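Local atomic coordinates of antigen, P35 (Borreliella spielmanii A14S, PDB entry 6HPN), a protein that is of unknown function but is an outer surface protein of the PFam54 family, whose members are thought to be key players in the pathogenesis of Lyme disease. Residues A[23-28]-A[147-152]; A[97-102]-A[110-115]. All coordinates share one frame; numbering follows the deposited sequence.

Both contacts join pairs of helices in an all-helical chain, the C-terminal part of a longer protein. Contact 1 brings helix 16-40 against the start of helix 146-179, with 118 residues between its segments; contact 2 pairs helix 89-102 with helix 106-135 across 7 residues and is nested inside the loop closed by contact 1. Their centres are 36 Å apart, on opposite sides of the chain's centre, and their nearest atoms are about 22 Å apart, so they do not touch. Helix 146-179 connects these two distant packing sites of the helical fold: it carries residues 147-152 of contact 1, while its W166 touches T115 and its I173 touches I98 of contact 2.

Contact 1: residues A[23-28]-A[147-152]; sequences QKILDR and PNLKTL
I25 of helix 16-40 makes the apolar contact, reaching L149 and L152 with its CD1 methyl. That methyl lies 3.6 Å from L149 CD2, the two side chains crossing at about a right angle, and 3.9 Å from L152 CB. The CG1 branch of I25 stands anti to the carbonyl carbon (chi1 -69°) and extends through chi2 160°, which carries CD1 across to the other helix. The same methyl also meets the backbone, lying 3.4 Å from L149 O.

No hydrogen bond joins the segments; the polar bonds lie within each helix. Q23 NE2 donates to D27 OD1 on the syn side, tilted out of the carboxylate plane. T151 OG1 donates to P147 O, which also accepts from T151 N, and the two donors come from opposite faces of the carbonyl plane.

The helices come close here, I25 CA lying 6.9 Å from L152 CA, and all three touching residues are buried. L144, in a loop, packs on both leucines, L21 and I22 of helix 16-40 close on L149, and I220 of helix 200-221 touches N148 and T151. R28 adds polar links between helices 16-40 and 146-179, a cation-pi contact with Y153 and a salt bridge to D157.

Contact 2: residues A[97-102]-A[110-115]; sequences TILSKL and SLVKET
V112 sends its two methyls to different residues of helix 89-102: CG1 meets L99, and CG2 lies against L102 and a backbone carbonyl. The valine rotamer explains this division. With chi1 at 174°, CG1 is anti to the backbone N and CG2 anti to the carbonyl carbon. CG1 lies 3.9 Å from L99 CB and 4.2 Å from L99 CD1; CG2 is 3.9 Å from L102 CB and 3.8 Å from L99 O.

Both leucines place CG beside their own backbone N and anti to the carbonyl carbon, but they are used differently. L99 (chi1 -64°) and V112 lie alongside each other, pointing opposite ways, and L99 CB and then CD1 face the same methyl. L102 meets the valine with CB, while its side chain also touches I187, H191 and V194 of helix 187-197. I55 of helix 52-56 packs on both L99 and V112.

L111 and T115 also direct their CB atoms toward residues 97-102 but make no contact with them. T115 OG1 turns back to its own helix and donates to L111 O over 2.6 Å, with a C=O...donor angle of 156°. T115 N reaches the same oxygen from the opposite face of its plane.

Helices 89-102 and 106-135 are consecutive and joined by a short connection, so the contact packs a helical hairpin near its turn. No hydrogen bond crosses between the segments, and L99, L102 and V112 are all buried. The chemistry implies that apolar contact holds the helices together here, while L99 O, which accepts from S103 OG, and T115 OG1 find their partners within or just beyond their own helices.

Contact 1: residues A[23-28]-A[147-152]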
loop_
_atom_site.group_PDB
_atom_site.type_symbol
_atom_site.label_atom_id
_atom_site.label_comp_id
_atom_site.label_asym_id
_atom_site.label_seq_id
_atom_site.Cartn_x
_atom_site.Cartn_y
_atom_site.Cartn_z
ATOM N N GLN A 23 -20.156 -12.959 6.643
ATOM C CA GLN A 23 -19.074 -13.967 6.510
ATOM C C GLN A 23 -17.997 -13.435 5.538
ATOM O O GLN A 23 -16.810 -13.507 5.869
ATOM C CB GLN A 23 -19.693 -15.320 6.114
ATOM C CG GLN A 23 -18.713 -16.491 6.139
ATOM C CD GLN A 23 -17.946 -16.594 7.435
ATOM O OE1 GLN A 23 -18.519 -16.730 8.509
ATOM N NE2 GLN A 23 -16.633 -16.495 7.354
ATOM N N LYS A 24 -18.393 -12.855 4.409
ATOM C CA LYS A 24 -17.471 -12.374 3.351
ATOM C C LYS A 24 -16.736 -11.144 3.848
ATOM O O LYS A 24 -15.572 -11.043 3.559
ATOM C CB LYS A 24 -18.229 -12.097 2.049
ATOM C CG LYS A 24 -18.849 -13.338 1.408
ATOM C CD LYS A 24 -18.540 -13.531 -0.083
ATOM C CE LYS A 24 -18.841 -14.931 -0.581
ATOM N NZ LYS A 24 -17.857 -15.911 -0.068
ATOM N N ILE A 25 -17.386 -10.254 4.581
ATOM C CA ILE A 25 -16.669 -9.103 5.192
ATOM C C ILE A 25 -15.575 -9.642 6.121
ATOM O O ILE A 25 -14.436 -9.133 6.042
ATOM C CB ILE A 25 -17.606 -8.150 5.956
ATOM C CG1 ILE A 25 -18.546 -7.376 5.039
ATOM C CG2 ILE A 25 -16.785 -7.192 6.800
ATOM C CD1 ILE A 25 -19.744 -6.833 5.757
ATOM N N LEU A 26 -15.915 -10.595 7.000
ATOM C CA LEU A 26 -14.948 -11.168 7.968
ATOM C C LEU A 26 -13.841 -11.875 7.198
ATOM O O LEU A 26 -12.661 -11.670 7.567
ATOM C CB LEU A 26 -15.657 -12.109 8.932
ATOM C CG LEU A 26 -16.611 -11.412 9.903
ATOM C CD1 LEU A 26 -17.451 -12.405 10.671
ATOM C CD2 LEU A 26 -15.858 -10.521 10.859
ATOM N N ASP A 27 -14.196 -12.640 6.164
ATOM C CA ASP A 27 -13.206 -13.394 5.359
ATOM C C ASP A 27 -12.158 -12.421 4.809
ATOM O O ASP A 27 -10.974 -12.713 4.930
ATOM C CB ASP A 27 -13.862 -14.095 4.173
ATOM C CG ASP A 27 -14.657 -15.343 4.494
ATOM O OD1 ASP A 27 -14.785 -15.677 5.682
ATOM O OD2 ASP A 27 -15.147 -15.965 3.538
ATOM N N ARG A 28 -12.600 -11.347 4.147
ATOM C CA ARG A 28 -11.730 -10.331 3.488
ATOM C C ARG A 28 -10.852 -9.644 4.537
ATOM O O ARG A 28 -9.657 -9.440 4.246
ATOM C CB ARG A 28 -12.582 -9.316 2.720
ATOM C CG ARG A 28 -13.291 -9.899 1.503
ATOM C CD ARG A 28 -14.202 -8.904 0.813
ATOM N NE ARG A 28 -14.704 -9.391 -0.464
ATOM C CZ ARG A 28 -15.212 -8.631 -1.434
ATOM N NH1 ARG A 28 -15.293 -7.319 -1.302
ATOM N NH2 ARG A 28 -15.631 -9.195 -2.550
ATOM N N PRO A 147 -27.502 -1.783 3.728
ATOM C CA PRO A 147 -26.714 -0.743 3.035
ATOM C C PRO A 147 -25.306 -0.577 3.635
ATOM O O PRO A 147 -24.329 -0.481 2.908
ATOM C CB PRO A 147 -27.548 0.543 3.211
ATOM C CG PRO A 147 -28.981 0.039 3.384
ATOM C CD PRO A 147 -28.859 -1.318 4.081
ATOM N N ASN A 148 -25.220 -0.583 4.966
ATOM C CA ASN A 148 -23.952 -0.360 5.709
ATOM C C ASN A 148 -23.076 -1.606 5.561
ATOM O O ASN A 148 -21.873 -1.454 5.361
ATOM C CB ASN A 148 -24.212 0.048 7.160
ATOM C CG ASN A 148 -24.772 1.448 7.276
ATOM O OD1 ASN A 148 -24.654 2.274 6.353
ATOM N ND2 ASN A 148 -25.416 1.701 8.396
ATOM N N LEU A 149 -23.663 -2.790 5.589
ATOM C CA LEU A 149 -22.893 -4.040 5.367
ATOM C C LEU A 149 -22.334 -4.045 3.944
ATOM O O LEU A 149 -21.183 -4.449 3.773
ATOM C CB LEU A 149 -23.784 -5.260 5.645
ATOM C CG LEU A 149 -23.981 -5.605 7.125
ATOM C CD1 LEU A 149 -25.125 -6.589 7.322
ATOM C CD2 LEU A 149 -22.682 -6.165 7.741
ATOM N N LYS A 150 -23.097 -3.581 2.959
ATOM C CA LYS A 150 -22.651 -3.557 1.537
ATOM C C LYS A 150 -21.517 -2.541 1.356
ATOM O O LYS A 150 -20.583 -2.809 0.566
ATOM C CB LYS A 150 -23.836 -3.281 0.617
ATOM C CG LYS A 150 -24.805 -4.450 0.538
ATOM C CD LYS A 150 -25.985 -4.213 -0.348
ATOM C CE LYS A 150 -26.557 -5.510 -0.877
ATOM N NZ LYS A 150 -27.548 -5.264 -1.955
ATOM N N THR A 151 -21.568 -1.422 2.083
ATOM C CA THR A 151 -20.509 -0.397 1.981
ATOM C C THR A 151 -19.205 -1.032 2.454
ATOM O O THR A 151 -18.200 -0.891 1.741
ATOM C CB THR A 151 -20.843 0.869 2.763
ATOM O OG1 THR A 151 -22.073 1.411 2.300
ATOM C CG2 THR A 151 -19.745 1.896 2.614
ATOM N N LEU A 152 -19.236 -1.720 3.598
ATOM C CA LEU A 152 -18.074 -2.468 4.133
ATOM C C LEU A 152 -17.553 -3.479 3.086
ATOM O O LEU A 152 -16.326 -3.511 2.813
ATOM C CB LEU A 152 -18.521 -3.167 5.424
ATOM C CG LEU A 152 -18.831 -2.244 6.611
ATOM C CD1 LEU A 152 -19.119 -3.052 7.876
ATOM C CD2 LEU A 152 -17.698 -1.240 6.860
#

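Contact 2: residues A[97-102]-A[110-115]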
loop_
_atom_site.group_PDB
_atom_site.type_symbol
_atom_site.label_atom_id
_atom_site.label_comp_id
_atom_site.label_asym_id
_atom_site.label_seq_id
_atom_site.Cartn_x
_atom_site.Cartn_y
_atom_site.Cartn_z
ATOM N N THR A 97 15.951 -1.591 -7.730
ATOM C CA THR A 97 17.102 -1.203 -8.580
ATOM C C THR A 97 16.725 0.061 -9.363
ATOM O O THR A 97 17.511 1.002 -9.414
ATOM C CB THR A 97 17.523 -2.368 -9.486
ATOM O OG1 THR A 97 17.792 -3.513 -8.675
ATOM C CG2 THR A 97 18.744 -2.049 -10.317
ATOM N N ILE A 98 15.520 0.091 -9.909
ATOM C CA ILE A 98 15.074 1.131 -10.881
ATOM C C ILE A 98 14.835 2.460 -10.147
ATOM O O ILE A 98 15.363 3.504 -10.588
ATOM C CB ILE A 98 13.836 0.602 -11.627
ATOM C CG1 ILE A 98 14.203 -0.628 -12.450
ATOM C CG2 ILE A 98 13.172 1.669 -12.478
ATOM C CD1 ILE A 98 13.011 -1.394 -12.974
ATOM N N LEU A 99 14.073 2.442 -9.054
ATOM C CA LEU A 99 13.816 3.667 -8.233
ATOM C C LEU A 99 15.123 4.150 -7.581
ATOM O O LEU A 99 15.284 5.352 -7.449
ATOM C CB LEU A 99 12.724 3.366 -7.201
ATOM C CG LEU A 99 11.347 3.025 -7.779
ATOM C CD1 LEU A 99 10.276 3.034 -6.707
ATOM C CD2 LEU A 99 10.952 3.979 -8.890
ATOM N N SER A 100 16.039 3.244 -7.247
ATOM C CA SER A 100 17.374 3.569 -6.692
ATOM C C SER A 100 18.161 4.440 -7.678
ATOM O O SER A 100 18.873 5.344 -7.219
ATOM C CB SER A 100 18.130 2.322 -6.345
ATOM O OG SER A 100 17.511 1.660 -5.264
ATOM N N LYS A 101 18.068 4.169 -8.982
ATOM C CA LYS A 101 18.731 5.000 -10.022
ATOM C C LYS A 101 18.224 6.436 -9.928
ATOM O O LYS A 101 19.049 7.344 -10.016
ATOM C CB LYS A 101 18.493 4.436 -11.419
ATOM C CG LYS A 101 19.372 3.235 -11.729
ATOM C CD LYS A 101 20.178 3.445 -12.982
ATOM C CE LYS A 101 20.848 2.179 -13.465
ATOM N NZ LYS A 101 20.550 1.991 -14.902
ATOM N N LEU A 102 16.926 6.611 -9.690
ATOM C CA LEU A 102 16.270 7.939 -9.621
ATOM C C LEU A 102 16.648 8.700 -8.343
ATOM O O LEU A 102 16.951 9.897 -8.441
ATOM C CB LEU A 102 14.760 7.732 -9.656
ATOM C CG LEU A 102 14.156 7.616 -11.038
ATOM C CD1 LEU A 102 12.702 7.220 -10.914
ATOM C CD2 LEU A 102 14.294 8.924 -11.784
ATOM N N SER A 110 12.127 12.814 -4.013
ATOM C CA SER A 110 10.837 13.009 -3.308
ATOM C C SER A 110 9.666 12.484 -4.167
ATOM O O SER A 110 8.584 12.224 -3.589
ATOM C CB SER A 110 10.680 14.432 -2.846
ATOM O OG SER A 110 10.077 15.200 -3.854
ATOM N N LEU A 111 9.869 12.277 -5.474
ATOM C CA LEU A 111 8.925 11.490 -6.322
ATOM C C LEU A 111 8.986 10.006 -5.920
ATOM O O LEU A 111 7.952 9.342 -5.953
ATOM C CB LEU A 111 9.275 11.650 -7.805
ATOM C CG LEU A 111 8.448 10.783 -8.766
ATOM C CD1 LEU A 111 6.958 11.135 -8.731
ATOM C CD2 LEU A 111 8.966 10.889 -10.189
ATOM N N VAL A 112 10.165 9.486 -5.579
ATOM C CA VAL A 112 10.323 8.050 -5.199
ATOM C C VAL A 112 9.621 7.827 -3.850
ATOM O O VAL A 112 8.834 6.875 -3.728
ATOM C CB VAL A 112 11.807 7.640 -5.181
ATOM C CG1 VAL A 112 12.012 6.237 -4.657
ATOM C CG2 VAL A 112 12.445 7.770 -6.558
ATOM N N LYS A 113 9.893 8.701 -2.887
ATOM C CA LYS A 113 9.253 8.719 -1.555
ATOM C C LYS A 113 7.740 8.786 -1.736
ATOM O O LYS A 113 7.040 7.948 -1.201
ATOM C CB LYS A 113 9.745 9.932 -0.768
ATOM C CG LYS A 113 9.313 9.986 0.687
ATOM C CD LYS A 113 9.608 11.342 1.294
ATOM C CE LYS A 113 9.169 11.452 2.739
ATOM N NZ LYS A 113 9.718 12.679 3.355
ATOM N N GLU A 114 7.258 9.773 -2.472
ATOM C CA GLU A 114 5.815 10.015 -2.638
ATOM C C GLU A 114 5.196 8.728 -3.224
ATOM O O GLU A 114 4.151 8.246 -2.704
ATOM C CB GLU A 114 5.647 11.307 -3.430
ATOM C CG GLU A 114 4.209 11.590 -3.785
ATOM C CD GLU A 114 3.843 13.036 -4.087
ATOM O OE1 GLU A 114 4.678 13.741 -4.734
ATOM O OE2 GLU A 114 2.704 13.453 -3.683
ATOM N N THR A 115 5.852 8.120 -4.209
ATOM C CA THR A 115 5.333 6.927 -4.932
ATOM C C THR A 115 5.276 5.746 -3.968
ATOM O O THR A 115 4.280 5.025 -3.955
ATOM C CB THR A 115 6.193 6.589 -6.161
ATOM O OG1 THR A 115 6.163 7.723 -7.025
ATOM C CG2 THR A 115 5.700 5.399 -6.958
#